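Local coordinates for protein oxidoreductase (Thermotoga maritima, PDB 1ZH8) that binds NADP and probably works as a GFO/IDH/MocA-family oxidoreductase acting on an alcohol group, with hydride passed to or from the cofactor, at residues A49-R55 with P68-Y74; E213-A219 with S235-E241. One frame throughout, in Å; residues are numbered along the deposited sequence.

How the contacts relate
Contact 1 and contact 2 sit in the two halves of the subunit, on opposite sides of its centre. Contact 1 (49-55 with 68-74) lies at the edge of the parallel Rossmann sheet, and S52, R53 and T54 in it hold the 2'-phosphate of NADP. Contact 2 (213-219 with 235-241) is a hairpin of the large mixed sheet of the C-terminal domain. The centres are 42 Å apart and the nearest atoms about 28 Å apart, so the two do not touch. They follow one another along the chain: contact 1 holds the cofactor phosphate, and the face of contact 2 with W216, S218 and I237 meets the second subunit.

Contact 1: A49-R55 with P68-Y74. With NAP (NADP nicotinamide-adenine-dinucleotide phosphate), chain D.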
ATOM      1  N   ALA A  49      45.718  -2.358  -9.050  1.00 33.54           N
ATOM      2  CA  ALA A  49      45.968  -1.847  -7.698  1.00 32.64           C
ATOM      3  C   ALA A  49      44.812  -2.085  -6.754  1.00 33.44           C
ATOM      4  O   ALA A  49      43.665  -2.200  -7.169  1.00 35.65           O
ATOM      5  CB  ALA A  49      46.342  -0.359  -7.718  1.00 32.44           C
ATOM      6  N   VAL A  50      45.129  -2.111  -5.467  1.00 34.01           N
ATOM      7  CA  VAL A  50      44.203  -2.546  -4.437  1.00 33.58           C
ATOM      8  C   VAL A  50      44.600  -1.853  -3.135  1.00 33.33           C
ATOM      9  O   VAL A  50      45.794  -1.630  -2.869  1.00 32.44           O
ATOM     10  CB  VAL A  50      44.249  -4.106  -4.322  1.00 35.62           C
ATOM     11  CG1 VAL A  50      44.020  -4.583  -2.927  1.00 37.17           C
ATOM     12  CG2 VAL A  50      43.244  -4.744  -5.274  1.00 33.28           C
ATOM     13  N   THR A  51      43.595  -1.470  -2.348  1.00 33.36           N
ATOM     14  CA  THR A  51      43.831  -0.851  -1.047  1.00 32.06           C
ATOM     15  C   THR A  51      42.618  -1.077  -0.155  1.00 32.51           C
ATOM     16  O   THR A  51      41.495  -1.195  -0.654  1.00 32.27           O
ATOM     17  CB  THR A  51      44.129   0.655  -1.201  1.00 33.27           C
ATOM     18  OG1 THR A  51      44.624   1.186   0.032  1.00 33.80           O
ATOM     19  CG2 THR A  51      42.890   1.423  -1.640  1.00 32.13           C
ATOM     20  N   SER A  52      42.835  -1.178   1.158  1.00 32.81           N
ATOM     21  CA  SER A  52      41.715  -1.337   2.091  1.00 33.97           C
ATOM     22  C   SER A  52      42.055  -0.710   3.446  1.00 34.87           C
ATOM     23  O   SER A  52      43.189  -0.321   3.652  1.00 37.03           O
ATOM     24  CB  SER A  52      41.349  -2.819   2.239  1.00 32.53           C
ATOM     25  OG  SER A  52      39.952  -2.966   2.477  1.00 36.12           O
ATOM     26  N   ARG A  53      41.090  -0.589   4.356  1.00 35.55           N
ATOM     27  CA  ARG A  53      41.407  -0.148   5.726  1.00 36.09           C
ATOM     28  C   ARG A  53      42.354  -1.124   6.442  1.00 34.74           C
ATOM     29  O   ARG A  53      43.350  -0.687   7.011  1.00 32.09           O
ATOM     30  CB  ARG A  53      40.134   0.103   6.564  1.00 36.38           C
ATOM     31  CG  ARG A  53      40.394   0.329   8.083  1.00 36.19           C
ATOM     32  CD  ARG A  53      39.091   0.586   8.847  1.00 40.75           C
ATOM     33  NE  ARG A  53      38.138  -0.515   8.677  1.00 40.53           N
ATOM     34  CZ  ARG A  53      36.863  -0.499   9.056  1.00 39.93           C
ATOM     35  NH1 ARG A  53      36.339   0.566   9.648  1.00 37.84           N
ATOM     36  NH2 ARG A  53      36.107  -1.567   8.844  1.00 42.53           N
ATOM     37  N   THR A  54      42.016  -2.421   6.420  1.00 33.67           N
ATOM     38  CA  THR A  54      42.870  -3.502   6.948  1.00 33.14           C
ATOM     39  C   THR A  54      43.754  -4.084   5.819  1.00 33.42           C
ATOM     40  O   THR A  54      43.261  -4.615   4.835  1.00 34.47           O
ATOM     41  CB  THR A  54      42.030  -4.662   7.543  1.00 32.03           C
ATOM     42  OG1 THR A  54      40.971  -4.139   8.343  1.00 33.01           O
ATOM     43  CG2 THR A  54      42.877  -5.562   8.397  1.00 30.96           C
ATOM     44  N   ARG A  55      45.061  -3.977   5.981  1.00 32.86           N
ATOM     45  CA  ARG A  55      46.023  -4.442   4.994  1.00 32.12           C
ATOM     46  C   ARG A  55      45.843  -5.943   4.652  1.00 32.34           C
ATOM     47  O   ARG A  55      45.869  -6.315   3.473  1.00 34.28           O
ATOM     48  CB  ARG A  55      47.430  -4.145   5.524  1.00 30.87           C
ATOM     49  CG  ARG A  55      48.550  -4.775   4.766  1.00 34.07           C
ATOM     50  CD  ARG A  55      49.186  -3.781   3.850  1.00 43.03           C
ATOM     51  NE  ARG A  55      50.058  -4.445   2.891  1.00 45.95           N
ATOM     52  CZ  ARG A  55      50.796  -3.817   1.985  1.00 47.73           C
ATOM     53  NH1 ARG A  55      50.791  -2.494   1.908  1.00 51.83           N
ATOM     54  NH2 ARG A  55      51.538  -4.518   1.145  1.00 50.10           N
ATOM     55  N   PRO A  68      47.906  -7.759  -8.105  1.00 35.25           N
ATOM     56  CA  PRO A  68      47.938  -6.313  -8.245  1.00 35.57           C
ATOM     57  C   PRO A  68      48.832  -5.718  -7.161  1.00 34.53           C
ATOM     58  O   PRO A  68      49.087  -6.372  -6.148  1.00 35.15           O
ATOM     59  CB  PRO A  68      46.487  -5.921  -8.009  1.00 34.40           C
ATOM     60  CG  PRO A  68      46.000  -6.962  -7.065  1.00 35.18           C
ATOM     61  CD  PRO A  68      46.656  -8.226  -7.485  1.00 33.72           C
ATOM     62  N   ALA A  69      49.298  -4.494  -7.364  1.00 33.32           N
ATOM     63  CA  ALA A  69      50.017  -3.787  -6.309  1.00 32.57           C
ATOM     64  C   ALA A  69      49.083  -3.465  -5.134  1.00 32.92           C
ATOM     65  O   ALA A  69      47.927  -3.086  -5.342  1.00 33.70           O
ATOM     66  CB  ALA A  69      50.652  -2.542  -6.857  1.00 31.74           C
ATOM     67  N   VAL A  70      49.577  -3.654  -3.908  1.00 33.34           N
ATOM     68  CA  VAL A  70      48.806  -3.371  -2.696  1.00 33.78           C
ATOM     69  C   VAL A  70      49.304  -2.079  -2.016  1.00 34.71           C
ATOM     70  O   VAL A  70      50.485  -1.925  -1.745  1.00 35.42           O
ATOM     71  CB  VAL A  70      48.840  -4.564  -1.698  1.00 33.99           C
ATOM     72  CG1 VAL A  70      48.005  -4.262  -0.446  1.00 34.59           C
ATOM     73  CG2 VAL A  70      48.335  -5.827  -2.352  1.00 30.30           C
ATOM     74  N   PHE A  71      48.386  -1.164  -1.731  1.00 36.29           N
ATOM     75  CA  PHE A  71      48.733   0.118  -1.126  1.00 36.48           C
ATOM     76  C   PHE A  71      48.154   0.285   0.279  1.00 36.72           C
ATOM     77  O   PHE A  71      47.025  -0.131   0.555  1.00 36.09           O
ATOM     78  CB  PHE A  71      48.270   1.266  -2.032  1.00 36.05           C
ATOM     79  CG  PHE A  71      48.970   1.299  -3.354  1.00 38.06           C
ATOM     80  CD1 PHE A  71      50.242   1.866  -3.466  1.00 40.29           C
ATOM     81  CD2 PHE A  71      48.382   0.732  -4.481  1.00 40.94           C
ATOM     82  CE1 PHE A  71      50.918   1.878  -4.685  1.00 39.76           C
ATOM     83  CE2 PHE A  71      49.042   0.746  -5.709  1.00 46.32           C
ATOM     84  CZ  PHE A  71      50.318   1.323  -5.812  1.00 45.09           C
ATOM     85  N   ASP A  72      48.940   0.909   1.154  1.00 37.04           N
ATOM     86  CA  ASP A  72      48.488   1.259   2.496  1.00 38.19           C
ATOM     87  C   ASP A  72      47.430   2.362   2.481  1.00 37.25           C
ATOM     88  O   ASP A  72      46.622   2.460   3.396  1.00 38.51           O
ATOM     89  CB  ASP A  72      49.680   1.664   3.372  1.00 38.11           C
ATOM     90  CG  ASP A  72      50.609   0.481   3.698  1.00 42.97           C
ATOM     91  OD1 ASP A  72      50.117  -0.671   3.779  1.00 48.59           O
ATOM     92  OD2 ASP A  72      51.829   0.705   3.898  1.00 43.83           O
ATOM     93  N   SER A  73      47.430   3.190   1.442  1.00 36.16           N
ATOM     94  CA  SER A  73      46.439   4.252   1.343  1.00 36.17           C
ATOM     95  C   SER A  73      45.950   4.502  -0.084  1.00 35.60           C
ATOM     96  O   SER A  73      46.670   4.312  -1.067  1.00 36.11           O
ATOM     97  CB  SER A  73      46.967   5.560   1.975  1.00 34.91           C
ATOM     98  OG  SER A  73      47.782   6.258   1.060  1.00 29.31           O
ATOM     99  N   TYR A  74      44.712   4.960  -0.156  1.00 34.71           N
ATOM    100  CA  TYR A  74      44.045   5.307  -1.389  1.00 33.21           C
ATOM    101  C   TYR A  74      44.755   6.439  -2.110  1.00 35.76           C
ATOM    102  O   TYR A  74      44.878   6.409  -3.347  1.00 35.32           O
ATOM    103  CB  TYR A  74      42.646   5.741  -1.025  1.00 31.15           C
ATOM    104  CG  TYR A  74      41.806   6.311  -2.124  1.00 30.62           C
ATOM    105  CD1 TYR A  74      41.526   5.581  -3.272  1.00 24.44           C
ATOM    106  CD2 TYR A  74      41.223   7.559  -1.978  1.00 31.29           C
ATOM    107  CE1 TYR A  74      40.697   6.092  -4.260  1.00 30.11           C
ATOM    108  CE2 TYR A  74      40.395   8.089  -2.957  1.00 32.03           C
ATOM    109  CZ  TYR A  74      40.140   7.354  -4.096  1.00 33.68           C
ATOM    110  OH  TYR A  74      39.322   7.886  -5.061  1.00 33.73           O
TER
HETATM  111  PA  NAP D 400      31.832  -3.828   3.778  1.00 28.47           P
HETATM  112  O1A NAP D 400      31.927  -5.310   3.735  1.00 32.37           O
HETATM  113  O2A NAP D 400      31.926  -3.271   5.137  1.00 26.84           O
HETATM  114  O5B NAP D 400      32.930  -3.226   2.777  1.00 30.12           O
HETATM  115  C5B NAP D 400      33.524  -1.975   3.039  1.00 31.72           C
HETATM  116  C4B NAP D 400      35.016  -2.110   2.807  1.00 31.67           C
HETATM  117  O4B NAP D 400      35.635  -0.831   2.836  1.00 31.92           O
HETATM  118  C3B NAP D 400      35.690  -2.939   3.894  1.00 29.91           C
HETATM  119  O3B NAP D 400      36.697  -3.653   3.240  1.00 30.83           O
HETATM  120  C2B NAP D 400      36.276  -1.854   4.780  1.00 33.34           C
HETATM  121  O2B NAP D 400      37.295  -2.089   5.746  1.00 39.31           O
HETATM  122  C1B NAP D 400      36.742  -0.877   3.723  1.00 30.87           C
HETATM  123  N9A NAP D 400      37.013   0.436   4.302  1.00 30.92           N
HETATM  124  C8A NAP D 400      36.388   1.038   5.371  1.00 28.15           C
HETATM  125  N7A NAP D 400      36.946   2.256   5.550  1.00 29.54           N
HETATM  126  C5A NAP D 400      37.916   2.429   4.614  1.00 33.50           C
HETATM  127  C6A NAP D 400      38.798   3.466   4.336  1.00 31.39           C
HETATM  128  N6A NAP D 400      38.805   4.562   5.076  1.00 35.32           N
HETATM  129  N1A NAP D 400      39.673   3.361   3.287  1.00 33.09           N
HETATM  130  C2A NAP D 400      39.689   2.218   2.526  1.00 36.41           C
HETATM  131  N3A NAP D 400      38.828   1.185   2.798  1.00 28.65           N
HETATM  132  C4A NAP D 400      37.958   1.293   3.822  1.00 32.47           C
HETATM  133  O3  NAP D 400      30.426  -3.386   3.160  1.00 25.47           O
HETATM  134  PN  NAP D 400      29.919  -3.788   1.688  1.00 27.99           P
HETATM  135  O1N NAP D 400      30.977  -4.376   0.806  1.00 25.81           O
HETATM  136  O2N NAP D 400      28.669  -4.466   2.004  1.00 28.02           O
HETATM  137  O5D NAP D 400      29.520  -2.381   1.012  1.00 30.35           O
HETATM  138  C5D NAP D 400      30.445  -1.502   0.396  1.00 26.73           C
HETATM  139  C4D NAP D 400      29.710  -0.665  -0.648  1.00 27.06           C
HETATM  140  O4D NAP D 400      29.080  -1.542  -1.575  1.00 34.85           O
HETATM  141  C3D NAP D 400      28.597   0.168  -0.006  1.00 26.91           C
HETATM  142  O3D NAP D 400      28.543   1.455  -0.575  1.00 31.49           O
HETATM  143  C2D NAP D 400      27.321  -0.573  -0.325  1.00 28.93           C
HETATM  144  O2D NAP D 400      26.205   0.285  -0.438  1.00 30.92           O
HETATM  145  C1D NAP D 400      27.686  -1.258  -1.634  1.00 31.93           C
HETATM  146  N1N NAP D 400      26.898  -2.473  -1.822  1.00 29.96           N
HETATM  147  C2N NAP D 400      26.120  -2.567  -2.941  1.00 29.38           C
HETATM  148  C3N NAP D 400      25.335  -3.701  -3.170  1.00 33.96           C
HETATM  149  C7N NAP D 400      24.655  -3.904  -4.502  1.00 35.45           C
HETATM  150  O7N NAP D 400      23.859  -5.057  -4.632  1.00 31.58           O
HETATM  151  N7N NAP D 400      24.810  -3.031  -5.517  1.00 28.13           N
HETATM  152  C4N NAP D 400      25.361  -4.748  -2.240  1.00 31.76           C
HETATM  153  C5N NAP D 400      26.172  -4.651  -1.102  1.00 35.40           C
HETATM  154  C6N NAP D 400      26.940  -3.500  -0.902  1.00 36.13           C
HETATM  155  P2B NAP D 400      38.337  -3.296   5.963  1.00 37.42           P
HETATM  156  O1X NAP D 400      39.579  -3.116   5.116  1.00 37.87           O
HETATM  157  O2X NAP D 400      37.716  -4.628   5.606  1.00 37.32           O
HETATM  158  O3X NAP D 400      38.679  -3.224   7.435  1.00 38.21           O
HETATM  159  O   HOH W   1      43.491   2.197   2.244  1.00 43.68           O
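A49 turns its methyl to the ring edge of F71, with CB 3.5 Å from CE2 and in the ring plane. V50 continues the parallel pairing. Its N gives a weak bond to the O of A69, while its O receives a straighter one from F71 N (2.9 Å, 162°). On the other face of the sheet V50 CG2 meets P68 CG. T51 then reaches over with its hydroxyl. OG1 lies anti to the backbone N (chi1 -168°) and donates to F71 O at 2.8 Å, coming from above the carbonyl plane. One water is hydrogen-bonded to T51 OG1 and S52 O, and weakly to D72 O. A valine at T51 would probably leave F71 O and this water without the hydroxyl, and free the start of the loop to shift.

The next three residues turn to the cofactor. S52 OG and T54 N both donate to O1X of the NADP phosphate. R53 NE and T54 OG1 (2.6 Å) grip O3X. The R53 guanidinium also lays one face over adenine C8A, and its NH1 pairs with D184. R55 opens helix 55-65 and bends back at chi2 (101°). One face of its guanidinium rests on V70 CG1, and NH1 makes a salt bridge to D72 OD1 at 2.7 Å, met from above the carboxylate plane. E59 takes its NE.

This is a beta-alpha-beta unit of the Rossmann fold, with the phosphate bound in the loop between strand 45-51 and helix 55-65. These donors and the positive charge of R53 are consistent with a preference for NADP over NAD.

Contact 2: E213-A219 with S235-E241; sequences EIEWISA and SSIFEFE
A beta hairpin of the C-terminal domain brings strands 214-222 and 233-240 together antiparallel. S218 and I237 form a hydrogen-bonded pair, N to O at 2.9 Å both ways. I217 lies opposite F238, where I217 CG2 meets F238 CB at 3.5 Å. W216 holds its indole at chi1 64°, which brings the ring over the neighbouring strand. One face lies above E239 N and F238 CA. NE1 donates to E239 OE1 at 2.8 Å (147°), using the anti lone pair, and the carboxylate stands nearly perpendicular to the ring (89°). The other oxygen of E239 makes a salt bridge to K222 of the second subunit, so this carboxylate ties the indole to the partner chain.

Between I214 and W216 the register slips by one residue, a beta bulge. The backbone of E239 serves two residues there: E215 N bonds to E239 O, and W216 O accepts from E239 N. Past the bulge the side chains of I214 and F240 point apart, yet I214 CG1 still touches F240 CE2 at 3.6 Å. E241 N closes the end on E213 O (2.9 Å). Helices 195-211 and 313-329 pack on the side bearing F238, which meets F322 edge-to-face. On the side bearing W216, S218 and I237, S218 OG bonds to S218 of the second subunit, and I237 packs against its own copy there.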
ATOM      1  N   GLU A 213       9.443   9.460 -13.244  1.00 36.53           N
ATOM      2  CA  GLU A 213       9.694  10.236 -12.030  1.00 39.96           C
ATOM      3  C   GLU A 213       8.518  10.298 -11.077  1.00 41.73           C
ATOM      4  O   GLU A 213       7.349  10.336 -11.495  1.00 43.56           O
ATOM      5  CB  GLU A 213      10.079  11.678 -12.387  1.00 41.24           C
ATOM      6  CG  GLU A 213      11.178  11.815 -13.453  1.00 46.11           C
ATOM      7  CD  GLU A 213      12.554  11.309 -13.021  1.00 46.44           C
ATOM      8  OE1 GLU A 213      12.730  10.818 -11.886  1.00 57.12           O
ATOM      9  OE2 GLU A 213      13.479  11.402 -13.840  1.00 58.34           O
ATOM     10  N   ILE A 214       8.842  10.355  -9.793  1.00 40.28           N
ATOM     11  CA  ILE A 214       7.836  10.442  -8.750  1.00 40.38           C
ATOM     12  C   ILE A 214       7.616  11.896  -8.327  1.00 38.21           C
ATOM     13  O   ILE A 214       8.569  12.628  -8.103  1.00 38.56           O
ATOM     14  CB  ILE A 214       8.225   9.546  -7.557  1.00 40.24           C
ATOM     15  CG1 ILE A 214       8.215   8.089  -8.021  1.00 45.29           C
ATOM     16  CG2 ILE A 214       7.224   9.700  -6.441  1.00 39.16           C
ATOM     17  CD1 ILE A 214       9.238   7.198  -7.398  1.00 53.51           C
ATOM     18  N   GLU A 215       6.352  12.305  -8.222  1.00 37.57           N
ATOM     19  CA  GLU A 215       5.998  13.682  -7.844  1.00 36.36           C
ATOM     20  C   GLU A 215       5.952  13.912  -6.338  1.00 35.08           C
ATOM     21  O   GLU A 215       6.551  14.851  -5.829  1.00 35.62           O
ATOM     22  CB  GLU A 215       4.668  14.090  -8.458  1.00 36.42           C
ATOM     23  CG  GLU A 215       4.306  15.553  -8.178  1.00 45.78           C
ATOM     24  CD  GLU A 215       2.928  15.950  -8.678  1.00 49.12           C
ATOM     25  OE1 GLU A 215       2.747  15.986  -9.906  1.00 53.51           O
ATOM     26  OE2 GLU A 215       2.038  16.251  -7.851  1.00 55.00           O
ATOM     27  N   TRP A 216       5.208  13.074  -5.628  1.00 34.15           N
ATOM     28  CA  TRP A 216       5.075  13.239  -4.193  1.00 32.68           C
ATOM     29  C   TRP A 216       4.955  11.882  -3.538  1.00 33.38           C
ATOM     30  O   TRP A 216       4.478  10.926  -4.165  1.00 33.73           O
ATOM     31  CB  TRP A 216       3.870  14.133  -3.832  1.00 29.35           C
ATOM     32  CG  TRP A 216       2.539  13.562  -4.227  1.00 31.08           C
ATOM     33  CD1 TRP A 216       1.814  13.877  -5.341  1.00 33.52           C
ATOM     34  CD2 TRP A 216       1.757  12.583  -3.506  1.00 30.35           C
ATOM     35  NE1 TRP A 216       0.633  13.160  -5.362  1.00 30.86           N
ATOM     36  CE2 TRP A 216       0.581  12.354  -4.253  1.00 32.72           C
ATOM     37  CE3 TRP A 216       1.938  11.884  -2.301  1.00 33.85           C
ATOM     38  CZ2 TRP A 216      -0.402  11.441  -3.842  1.00 27.71           C
ATOM     39  CZ3 TRP A 216       0.952  10.974  -1.898  1.00 27.65           C
ATOM     40  CH2 TRP A 216      -0.196  10.770  -2.664  1.00 28.57           C
ATOM     41  N   ILE A 217       5.371  11.825  -2.278  1.00 32.23           N
ATOM     42  CA  ILE A 217       5.245  10.637  -1.460  1.00 34.15           C
ATOM     43  C   ILE A 217       4.666  11.019  -0.124  1.00 35.43           C
ATOM     44  O   ILE A 217       4.738  12.180   0.283  1.00 36.10           O
ATOM     45  CB  ILE A 217       6.602   9.977  -1.209  1.00 32.58           C
ATOM     46  CG1 ILE A 217       7.536  10.951  -0.493  1.00 37.82           C
ATOM     47  CG2 ILE A 217       7.245   9.599  -2.503  1.00 32.05           C
ATOM     48  CD1 ILE A 217       7.395  10.989   1.013  1.00 48.31           C
ATOM     49  N   SER A 218       4.129  10.019   0.570  1.00 35.73           N
ATOM     50  CA  SER A 218       3.662  10.154   1.938  1.00 34.35           C
ATOM     51  C   SER A 218       4.004   8.802   2.544  1.00 34.96           C
ATOM     52  O   SER A 218       3.615   7.777   2.007  1.00 39.11           O
ATOM     53  CB  SER A 218       2.150  10.412   1.930  1.00 35.00           C
ATOM     54  OG  SER A 218       1.571  10.313   3.224  1.00 41.13           O
ATOM     55  N   ALA A 219       4.757   8.761   3.631  1.00 34.51           N
ATOM     56  CA  ALA A 219       5.272   7.481   4.096  1.00 32.60           C
ATOM     57  C   ALA A 219       5.443   7.425   5.588  1.00 34.28           C
ATOM     58  O   ALA A 219       5.602   8.454   6.245  1.00 35.01           O
ATOM     59  CB  ALA A 219       6.611   7.170   3.405  1.00 32.09           C
ATOM     60  N   SER A 235       6.487   2.059   4.914  1.00 31.66           N
ATOM     61  CA  SER A 235       5.300   1.939   4.055  1.00 31.33           C
ATOM     62  C   SER A 235       4.955   3.300   3.456  1.00 33.18           C
ATOM     63  O   SER A 235       4.934   4.322   4.169  1.00 36.06           O
ATOM     64  CB  SER A 235       4.115   1.380   4.827  1.00 31.68           C
ATOM     65  OG  SER A 235       3.123   0.902   3.939  1.00 30.68           O
ATOM     66  N   SER A 236       4.670   3.317   2.159  1.00 32.82           N
ATOM     67  CA  SER A 236       4.516   4.570   1.427  1.00 33.63           C
ATOM     68  C   SER A 236       3.456   4.528   0.339  1.00 33.75           C
ATOM     69  O   SER A 236       3.219   3.486  -0.268  1.00 32.61           O
ATOM     70  CB  SER A 236       5.845   4.947   0.780  1.00 33.71           C
ATOM     71  OG  SER A 236       6.174   4.010  -0.215  1.00 32.74           O
ATOM     72  N   ILE A 237       2.819   5.671   0.102  1.00 33.63           N
ATOM     73  CA  ILE A 237       2.090   5.894  -1.149  1.00 35.55           C
ATOM     74  C   ILE A 237       2.721   7.059  -1.860  1.00 34.61           C
ATOM     75  O   ILE A 237       3.302   7.965  -1.240  1.00 35.46           O
ATOM     76  CB  ILE A 237       0.604   6.245  -0.965  1.00 35.97           C
ATOM     77  CG1 ILE A 237       0.420   7.177   0.216  1.00 35.78           C
ATOM     78  CG2 ILE A 237      -0.237   4.993  -0.781  1.00 48.66           C
ATOM     79  CD1 ILE A 237      -0.925   7.815   0.224  1.00 53.60           C
ATOM     80  N   PHE A 238       2.575   7.060  -3.164  1.00 31.79           N
ATOM     81  CA  PHE A 238       3.130   8.132  -3.952  1.00 32.71           C
ATOM     82  C   PHE A 238       2.397   8.169  -5.290  1.00 33.10           C
ATOM     83  O   PHE A 238       1.612   7.283  -5.618  1.00 31.43           O
ATOM     84  CB  PHE A 238       4.649   7.941  -4.147  1.00 30.17           C
ATOM     85  CG  PHE A 238       5.041   6.543  -4.554  1.00 32.59           C
ATOM     86  CD1 PHE A 238       5.135   5.512  -3.591  1.00 30.73           C
ATOM     87  CD2 PHE A 238       5.312   6.242  -5.882  1.00 29.86           C
ATOM     88  CE1 PHE A 238       5.501   4.220  -3.932  1.00 31.77           C
ATOM     89  CE2 PHE A 238       5.691   4.933  -6.247  1.00 34.29           C
ATOM     90  CZ  PHE A 238       5.792   3.922  -5.270  1.00 31.73           C
ATOM     91  N   GLU A 239       2.652   9.213  -6.054  1.00 35.06           N
ATOM     92  CA  GLU A 239       2.063   9.328  -7.364  1.00 37.28           C
ATOM     93  C   GLU A 239       3.204   9.661  -8.317  1.00 36.24           C
ATOM     94  O   GLU A 239       4.058  10.483  -8.016  1.00 37.92           O
ATOM     95  CB  GLU A 239       0.977  10.403  -7.340  1.00 37.03           C
ATOM     96  CG  GLU A 239       0.207  10.578  -8.621  1.00 43.84           C
ATOM     97  CD  GLU A 239      -0.956  11.572  -8.486  1.00 51.20           C
ATOM     98  OE1 GLU A 239      -1.025  12.314  -7.481  1.00 52.14           O
ATOM     99  OE2 GLU A 239      -1.806  11.610  -9.400  1.00 53.72           O
ATOM    100  N   PHE A 240       3.260   8.966  -9.440  1.00 35.29           N
ATOM    101  CA  PHE A 240       4.208   9.328 -10.474  1.00 33.42           C
ATOM    102  C   PHE A 240       3.703  10.587 -11.196  1.00 32.83           C
ATOM    103  O   PHE A 240       2.500  10.905 -11.148  1.00 32.32           O
ATOM    104  CB  PHE A 240       4.364   8.173 -11.456  1.00 31.75           C
ATOM    105  CG  PHE A 240       5.038   6.961 -10.878  1.00 31.63           C
ATOM    106  CD1 PHE A 240       4.288   5.951 -10.260  1.00 31.60           C
ATOM    107  CD2 PHE A 240       6.416   6.804 -10.990  1.00 28.67           C
ATOM    108  CE1 PHE A 240       4.905   4.812  -9.750  1.00 32.53           C
ATOM    109  CE2 PHE A 240       7.052   5.679 -10.452  1.00 34.38           C
ATOM    110  CZ  PHE A 240       6.302   4.684  -9.836  1.00 30.20           C
ATOM    111  N   GLU A 241       4.613  11.291 -11.870  1.00 32.63           N
ATOM    112  CA  GLU A 241       4.228  12.468 -12.664  1.00 33.42           C
ATOM    113  C   GLU A 241       3.221  12.114 -13.720  1.00 33.40           C
ATOM    114  O   GLU A 241       2.476  12.980 -14.145  1.00 34.19           O
ATOM    115  CB  GLU A 241       5.429  13.119 -13.341  1.00 33.09           C
ATOM    116  CG  GLU A 241       6.357  13.869 -12.373  1.00 42.21           C
ATOM    117  CD  GLU A 241       7.623  14.374 -13.057  1.00 56.82           C
ATOM    118  OE1 GLU A 241       7.751  14.183 -14.293  1.00 61.51           O
ATOM    119  OE2 GLU A 241       8.485  14.968 -12.366  1.00 58.61           O
TER